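Local coordinates for protein uncharacterized HTH-type transcriptional regulator YybR (Bacillus subtilis, PDB 4A5N) that probably binds DNA as a redox-sensing MarR/DUF24-type transcriptional regulator, captured here in its reduced form, at residues K26-L31 with R62-D67; N43-I48 with R55-Q60. The protein carries 1 engineered substitution. All coordinates share one frame; numbering follows the deposited sequence.

Contact 1 of 2, residues K26-L31 with R62-D67; sequences KWKGIL and RELEAD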
loop_
_atom_site.group_PDB
_atom_site.type_symbol
_atom_site.label_atom_id
_atom_site.label_comp_id
_atom_site.label_asym_id
_atom_site.label_seq_id
_atom_site.Cartn_x
_atom_site.Cartn_y
_atom_site.Cartn_z
ATOM N N LYS B 26 -2.788 -0.519 -8.253
ATOM C CA LYS B 26 -2.563 -1.838 -8.829
ATOM C C LYS B 26 -1.182 -2.113 -9.476
ATOM O O LYS B 26 -0.776 -3.277 -9.604
ATOM C CB LYS B 26 -3.701 -2.162 -9.814
ATOM C CG LYS B 26 -3.535 -3.517 -10.452
ATOM C CD LYS B 26 -4.838 -4.048 -11.039
ATOM C CE LYS B 26 -4.739 -5.546 -11.238
ATOM N NZ LYS B 26 -6.102 -6.148 -11.240
ATOM N N TRP B 27 -0.439 -1.062 -9.826
ATOM C CA TRP B 27 0.691 -1.194 -10.720
ATOM C C TRP B 27 1.990 -0.660 -10.190
ATOM O O TRP B 27 3.036 -1.131 -10.569
ATOM C CB TRP B 27 0.391 -0.447 -12.001
ATOM C CG TRP B 27 -0.934 -0.783 -12.635
ATOM C CD1 TRP B 27 -2.070 -0.000 -12.677
ATOM C CD2 TRP B 27 -1.277 -2.008 -13.342
ATOM N NE1 TRP B 27 -3.083 -0.641 -13.367
ATOM C CE2 TRP B 27 -2.661 -1.855 -13.790
ATOM C CE3 TRP B 27 -0.599 -3.178 -13.646
ATOM C CZ2 TRP B 27 -3.313 -2.845 -14.489
ATOM C CZ3 TRP B 27 -1.263 -4.163 -14.369
ATOM C CH2 TRP B 27 -2.591 -4.003 -14.773
ATOM N N LYS B 28 1.957 0.351 -9.355
ATOM C CA LYS B 28 3.229 1.029 -9.036
ATOM C C LYS B 28 4.213 0.119 -8.321
ATOM O O LYS B 28 5.426 0.236 -8.509
ATOM C CB LYS B 28 2.970 2.309 -8.242
ATOM C CG LYS B 28 2.498 3.495 -9.074
ATOM C CD LYS B 28 1.989 4.617 -8.200
ATOM C CE LYS B 28 1.258 5.671 -8.978
ATOM N NZ LYS B 28 0.926 6.788 -8.076
ATOM N N GLY B 29 3.718 -0.734 -7.433
ATOM C CA GLY B 29 4.580 -1.675 -6.708
ATOM C C GLY B 29 5.386 -2.589 -7.613
ATOM O O GLY B 29 6.575 -2.842 -7.373
ATOM N N ILE B 30 4.715 -3.107 -8.647
ATOM C CA ILE B 30 5.317 -3.988 -9.627
ATOM C C ILE B 30 6.361 -3.221 -10.413
ATOM O O ILE B 30 7.485 -3.699 -10.565
ATOM C CB ILE B 30 4.263 -4.524 -10.640
ATOM C CG1 ILE B 30 3.197 -5.366 -9.955
ATOM C CG2 ILE B 30 4.901 -5.387 -11.740
ATOM C CD1 ILE B 30 2.010 -5.672 -10.851
ATOM N N LEU B 31 5.985 -2.027 -10.888
ATOM C CA LEU B 31 6.863 -1.177 -11.706
ATOM C C LEU B 31 8.143 -0.872 -10.917
ATOM O O LEU B 31 9.240 -1.092 -11.395
ATOM C CB LEU B 31 6.175 0.128 -12.101
ATOM C CG LEU B 31 4.975 -0.105 -13.035
ATOM C CD1 LEU B 31 4.320 1.226 -13.401
ATOM C CD2 LEU B 31 5.451 -0.897 -14.237
ATOM N N ARG B 62 4.257 8.402 -15.090
ATOM C CA ARG B 62 4.257 9.872 -14.968
ATOM C C ARG B 62 4.026 10.288 -13.515
ATOM O O ARG B 62 4.661 11.230 -13.008
ATOM C CB ARG B 62 3.182 10.533 -15.881
ATOM C CG ARG B 62 3.640 10.810 -17.310
ATOM C CD ARG B 62 2.602 11.629 -18.083
ATOM N NE ARG B 62 3.145 12.229 -19.310
ATOM C CZ ARG B 62 3.266 13.543 -19.553
ATOM N NH1 ARG B 62 2.865 14.467 -18.668
ATOM N NH2 ARG B 62 3.790 13.949 -20.710
ATOM N N GLU B 63 3.125 9.591 -12.831
ATOM C CA GLU B 63 2.863 9.902 -11.430
ATOM C C GLU B 63 4.056 9.583 -10.540
ATOM O O GLU B 63 4.413 10.378 -9.695
ATOM C CB GLU B 63 1.644 9.158 -10.907
ATOM C CG GLU B 63 0.386 9.474 -11.678
ATOM C CD GLU B 63 -0.836 8.906 -11.026
ATOM O OE1 GLU B 63 -0.677 8.158 -10.046
ATOM O OE2 GLU B 63 -1.966 9.207 -11.513
ATOM N N LEU B 64 4.675 8.422 -10.723
ATOM C CA LEU B 64 5.950 8.093 -9.993
ATOM C C LEU B 64 7.058 9.112 -10.241
ATOM O O LEU B 64 7.814 9.538 -9.305
ATOM C CB LEU B 64 6.432 6.716 -10.428
ATOM C CG LEU B 64 5.704 5.565 -9.733
ATOM C CD1 LEU B 64 6.025 4.251 -10.448
ATOM C CD2 LEU B 64 6.060 5.485 -8.252
ATOM N N GLU B 65 7.170 9.525 -11.504
ATOM C CA GLU B 65 8.079 10.626 -11.879
ATOM C C GLU B 65 7.704 11.950 -11.208
ATOM O O GLU B 65 8.575 12.668 -10.639
ATOM C CB GLU B 65 8.188 10.776 -13.416
ATOM C CG GLU B 65 9.166 11.869 -13.863
ATOM C CD GLU B 65 9.175 12.102 -15.375
ATOM O OE1 GLU B 65 8.386 11.461 -16.110
ATOM O OE2 GLU B 65 9.986 12.928 -15.822
ATOM N N ALA B 66 6.415 12.293 -11.244
ATOM C CA ALA B 66 5.971 13.559 -10.676
ATOM C C ALA B 66 6.246 13.620 -9.162
ATOM O O ALA B 66 6.496 14.689 -8.645
ATOM C CB ALA B 66 4.496 13.802 -10.957
ATOM N N ASP B 67 6.194 12.467 -8.488
ATOM C CA ASP B 67 6.405 12.365 -7.064
ATOM C C ASP B 67 7.898 12.249 -6.725
ATOM O O ASP B 67 8.234 12.122 -5.562
ATOM C CB ASP B 67 5.673 11.131 -6.488
ATOM C CG ASP B 67 4.156 11.313 -6.403
ATOM O OD1 ASP B 67 3.674 12.450 -6.589
ATOM O OD2 ASP B 67 3.460 10.319 -6.110
HETATM O O HOH W 1 3.343 7.768 -7.393
#

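Contact 2 of 2, residues N43-I48 with R55-Q60; sequences NEFRRI and RMLTLQ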
loop_
_atom_site.group_PDB
_atom_site.type_symbol
_atom_site.label_atom_id
_atom_site.label_comp_id
_atom_site.label_asym_id
_atom_site.label_seq_id
_atom_site.Cartn_x
_atom_site.Cartn_y
_atom_site.Cartn_z
ATOM N N ASN B 43 8.618 -0.848 -23.086
ATOM C CA ASN B 43 8.339 -2.202 -23.562
ATOM C C ASN B 43 8.742 -3.350 -22.613
ATOM O O ASN B 43 8.117 -4.412 -22.622
ATOM C CB ASN B 43 8.938 -2.404 -24.961
ATOM C CG ASN B 43 8.120 -1.724 -26.071
ATOM O OD1 ASN B 43 8.555 -1.670 -27.226
ATOM N ND2 ASN B 43 6.972 -1.181 -25.722
ATOM N N GLU B 44 9.758 -3.137 -21.772
ATOM C CA GLU B 44 10.119 -4.153 -20.794
ATOM C C GLU B 44 9.035 -4.269 -19.728
ATOM O O GLU B 44 8.753 -5.368 -19.263
ATOM C CB GLU B 44 11.469 -3.857 -20.142
ATOM C CG GLU B 44 12.615 -3.869 -21.130
ATOM C CD GLU B 44 13.977 -3.691 -20.503
ATOM O OE1 GLU B 44 14.330 -2.529 -20.209
ATOM O OE2 GLU B 44 14.707 -4.712 -20.335
ATOM N N PHE B 45 8.463 -3.128 -19.347
ATOM C CA PHE B 45 7.373 -3.075 -18.381
ATOM C C PHE B 45 6.104 -3.737 -18.945
ATOM O O PHE B 45 5.407 -4.398 -18.175
ATOM C CB PHE B 45 7.001 -1.656 -18.006
ATOM C CG PHE B 45 7.999 -0.948 -17.128
ATOM C CD1 PHE B 45 8.438 -1.503 -15.934
ATOM C CD2 PHE B 45 8.416 0.320 -17.457
ATOM C CE1 PHE B 45 9.316 -0.789 -15.118
ATOM C CE2 PHE B 45 9.279 1.038 -16.641
ATOM C CZ PHE B 45 9.713 0.479 -15.474
ATOM N N ARG B 46 5.790 -3.506 -20.223
ATOM C CA ARG B 46 4.629 -4.139 -20.862
ATOM C C ARG B 46 4.737 -5.661 -20.841
ATOM O O ARG B 46 3.713 -6.386 -20.767
ATOM C CB ARG B 46 4.458 -3.693 -22.321
ATOM C CG ARG B 46 3.875 -2.318 -22.538
ATOM C CD ARG B 46 4.061 -1.890 -23.988
ATOM N NE ARG B 46 3.164 -2.629 -24.897
ATOM C CZ ARG B 46 3.232 -2.607 -26.228
ATOM N NH1 ARG B 46 4.142 -1.862 -26.847
ATOM N NH2 ARG B 46 2.358 -3.320 -26.953
ATOM N N ARG B 47 5.957 -6.168 -20.996
ATOM C CA ARG B 47 6.179 -7.616 -20.892
ATOM C C ARG B 47 6.046 -8.055 -19.433
ATOM O O ARG B 47 5.653 -9.173 -19.164
ATOM C CB ARG B 47 7.571 -8.003 -21.410
ATOM C CG ARG B 47 7.774 -7.736 -22.889
ATOM C CD ARG B 47 9.240 -7.796 -23.311
ATOM N NE ARG B 47 9.289 -7.312 -24.669
ATOM C CZ ARG B 47 10.107 -6.386 -25.128
ATOM N NH1 ARG B 47 11.049 -5.836 -24.358
ATOM N NH2 ARG B 47 9.992 -6.021 -26.374
ATOM N N ILE B 48 6.443 -7.205 -18.494
ATOM C CA ILE B 48 6.287 -7.528 -17.062
ATOM C C ILE B 48 4.780 -7.567 -16.713
ATOM O O ILE B 48 4.362 -8.431 -15.948
ATOM C CB ILE B 48 7.148 -6.572 -16.166
ATOM C CG1 ILE B 48 8.638 -6.833 -16.418
ATOM C CG2 ILE B 48 6.848 -6.723 -14.676
ATOM C CD1 ILE B 48 9.505 -5.587 -16.280
ATOM N N ARG B 55 -1.622 3.336 -22.227
ATOM C CA ARG B 55 -1.984 4.617 -21.570
ATOM C C ARG B 55 -1.877 4.581 -20.041
ATOM O O ARG B 55 -1.389 5.527 -19.420
ATOM C CB ARG B 55 -3.403 5.095 -21.948
ATOM C CG ARG B 55 -3.555 6.615 -21.869
ATOM C CD ARG B 55 -4.945 7.128 -22.293
ATOM N NE ARG B 55 -5.056 7.519 -23.711
ATOM C CZ ARG B 55 -4.536 8.617 -24.269
ATOM N NH1 ARG B 55 -3.794 9.478 -23.570
ATOM N NH2 ARG B 55 -4.742 8.848 -25.562
ATOM N N MET B 56 -2.334 3.493 -19.439
ATOM C CA MET B 56 -2.248 3.315 -17.995
ATOM C C MET B 56 -0.779 3.194 -17.540
ATOM O O MET B 56 -0.409 3.785 -16.555
ATOM C CB MET B 56 -3.047 2.088 -17.552
ATOM C CG MET B 56 -2.993 1.824 -16.049
ATOM S SD MET B 56 -3.681 3.196 -15.105
ATOM C CE MET B 56 -5.435 2.847 -15.257
ATOM N N LEU B 57 0.041 2.442 -18.266
ATOM C CA LEU B 57 1.475 2.378 -17.926
ATOM C C LEU B 57 2.116 3.771 -17.962
ATOM O O LEU B 57 2.902 4.154 -17.040
ATOM C CB LEU B 57 2.187 1.405 -18.875
ATOM C CG LEU B 57 3.707 1.229 -18.668
ATOM C CD1 LEU B 57 3.968 0.720 -17.246
ATOM C CD2 LEU B 57 4.357 0.307 -19.700
ATOM N N THR B 58 1.815 4.537 -19.014
ATOM C CA THR B 58 2.380 5.880 -19.139
ATOM C C THR B 58 1.940 6.749 -17.952
ATOM O O THR B 58 2.727 7.470 -17.420
ATOM C CB THR B 58 1.945 6.584 -20.457
ATOM O OG1 THR B 58 2.444 5.848 -21.562
ATOM C CG2 THR B 58 2.485 8.037 -20.532
ATOM N N LEU B 59 0.670 6.665 -17.565
ATOM C CA LEU B 59 0.108 7.466 -16.472
ATOM C C LEU B 59 0.734 7.088 -15.149
ATOM O O LEU B 59 1.159 7.982 -14.386
ATOM C CB LEU B 59 -1.414 7.307 -16.411
ATOM C CG LEU B 59 -2.292 8.034 -15.374
ATOM C CD1 LEU B 59 -1.846 9.486 -15.149
ATOM C CD2 LEU B 59 -3.744 7.978 -15.863
ATOM N N GLN B 60 0.827 5.777 -14.882
ATOM C CA GLN B 60 1.448 5.324 -13.627
ATOM C C GLN B 60 2.899 5.782 -13.538
ATOM O O GLN B 60 3.374 6.217 -12.467
ATOM C CB GLN B 60 1.383 3.784 -13.471
ATOM C CG GLN B 60 -0.025 3.205 -13.350
ATOM C CD GLN B 60 -0.733 3.640 -12.084
ATOM O OE1 GLN B 60 -0.317 3.314 -10.975
ATOM N NE2 GLN B 60 -1.770 4.428 -12.245
#

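Contact 1 of 2, residues K26-L31 with R62-D67
Lys28 reaches from the start of helix 28-35 to the C-terminal end of helix 54-66, where it forms a salt bridge with the partly exposed Glu63 and lies along Leu64. The contact joins two helices of the winged helix-turn-helix domain of the HxlR family, its centre about 5 Å from the centre of the chain. Lys28 NZ sits 2.9 Å from Glu63 OE1 and meets that oxygen nearly along the line of its C-O bond, the two side chains crossing at about a right angle. The same ammonium group gives a hydrogen bond of 2.7 Å to a water oxygen, and this water donates onward to Asp67 OD2. One lysine thus ties together two acidic residues a helical turn apart, although its NZ stays 4.8 Å from Asp67 OD2; the two carboxylates probably help keep it protonated. Asp67 in turn forms a salt bridge through OD1 with Arg115 of the second subunit, so the polar network runs on to the dimer partner. With CG anti to its carbonyl carbon (chi1 -78°) and the chain extended beyond, Lys28 carries its methylenes past Leu64, the two side chains running in opposite directions. Putting an alanine in place of this lysine would probably leave Glu63 without its countercharge, take one partner from the bridging water and uncover one flank of Leu64. Leu64 also touches Leu31, more loosely, through CD1 at 4.4 Å from Leu31 CB. Lys28 CG lies 3.9 Å from both CG and CD1 of Leu64.

Contact 2 of 2, residues N43-I48 with R55-Q60
Leu57 projects from helix 54-66 against helix 42-48 and meets Phe45 and Arg46 in a small, mostly buried helix-helix contact. In the helix-turn-helix of this HxlR-type domain these are the two successive helices, the later of which is, as in relatives, probably the one that reads DNA. The apolar part of the contact rests on the forked end of Leu57. Its CG stands anti to the backbone N (chi1 179°), which points the forked end at helix 42-48, both methyls reaching the base of the Phe45 side chain: CD2 of Leu57 lies 3.7 Å from Phe45 CB, and CD1 of Leu57 lies 3.9 Å from that same carbon. Both methyls thus meet the phenylalanine at its root, while CD1 comes to its ring obliquely. From the arginine, it is the aliphatic stem that takes part. CG of Arg46 touches Leu57 CD2 at 3.9 Å, the two side chains crossing almost perpendicularly, and a bend at chi3 (73°) turns the outer chain of the arginine away from a straight course. CD2 of Leu57 is thereby shared by two consecutive residues of the facing helix. No hydrogen bond spans the two segments. Around this pair, Leu31 of helix 28-35 packs on both Phe45 and Leu57, Phe42 covers Leu57 from the beginning of helix 42-48, and Leu61, a turn further along helix 54-66, closes on Phe45.

From the N terminus, the chain runs through helix 15-23 before it enters helix 28-35, passes through helix 42-48 and turns into helix 54-66. Contact 2 closes the short connection between the last two of these, with six residues between its segments. Contact 1 closes a longer loop of 30 intervening residues, inside which contact 2 is nested. Both use helix 54-66, contact 1 at its C-terminal end and contact 2 nearer its start, so three helices are bound into one core ahead of the strands 70-75 and 81-86. The contacts also touch directly: Lys28 CG lies 3.4 Å from Gln60 OE1, and Trp27 packs against Met56.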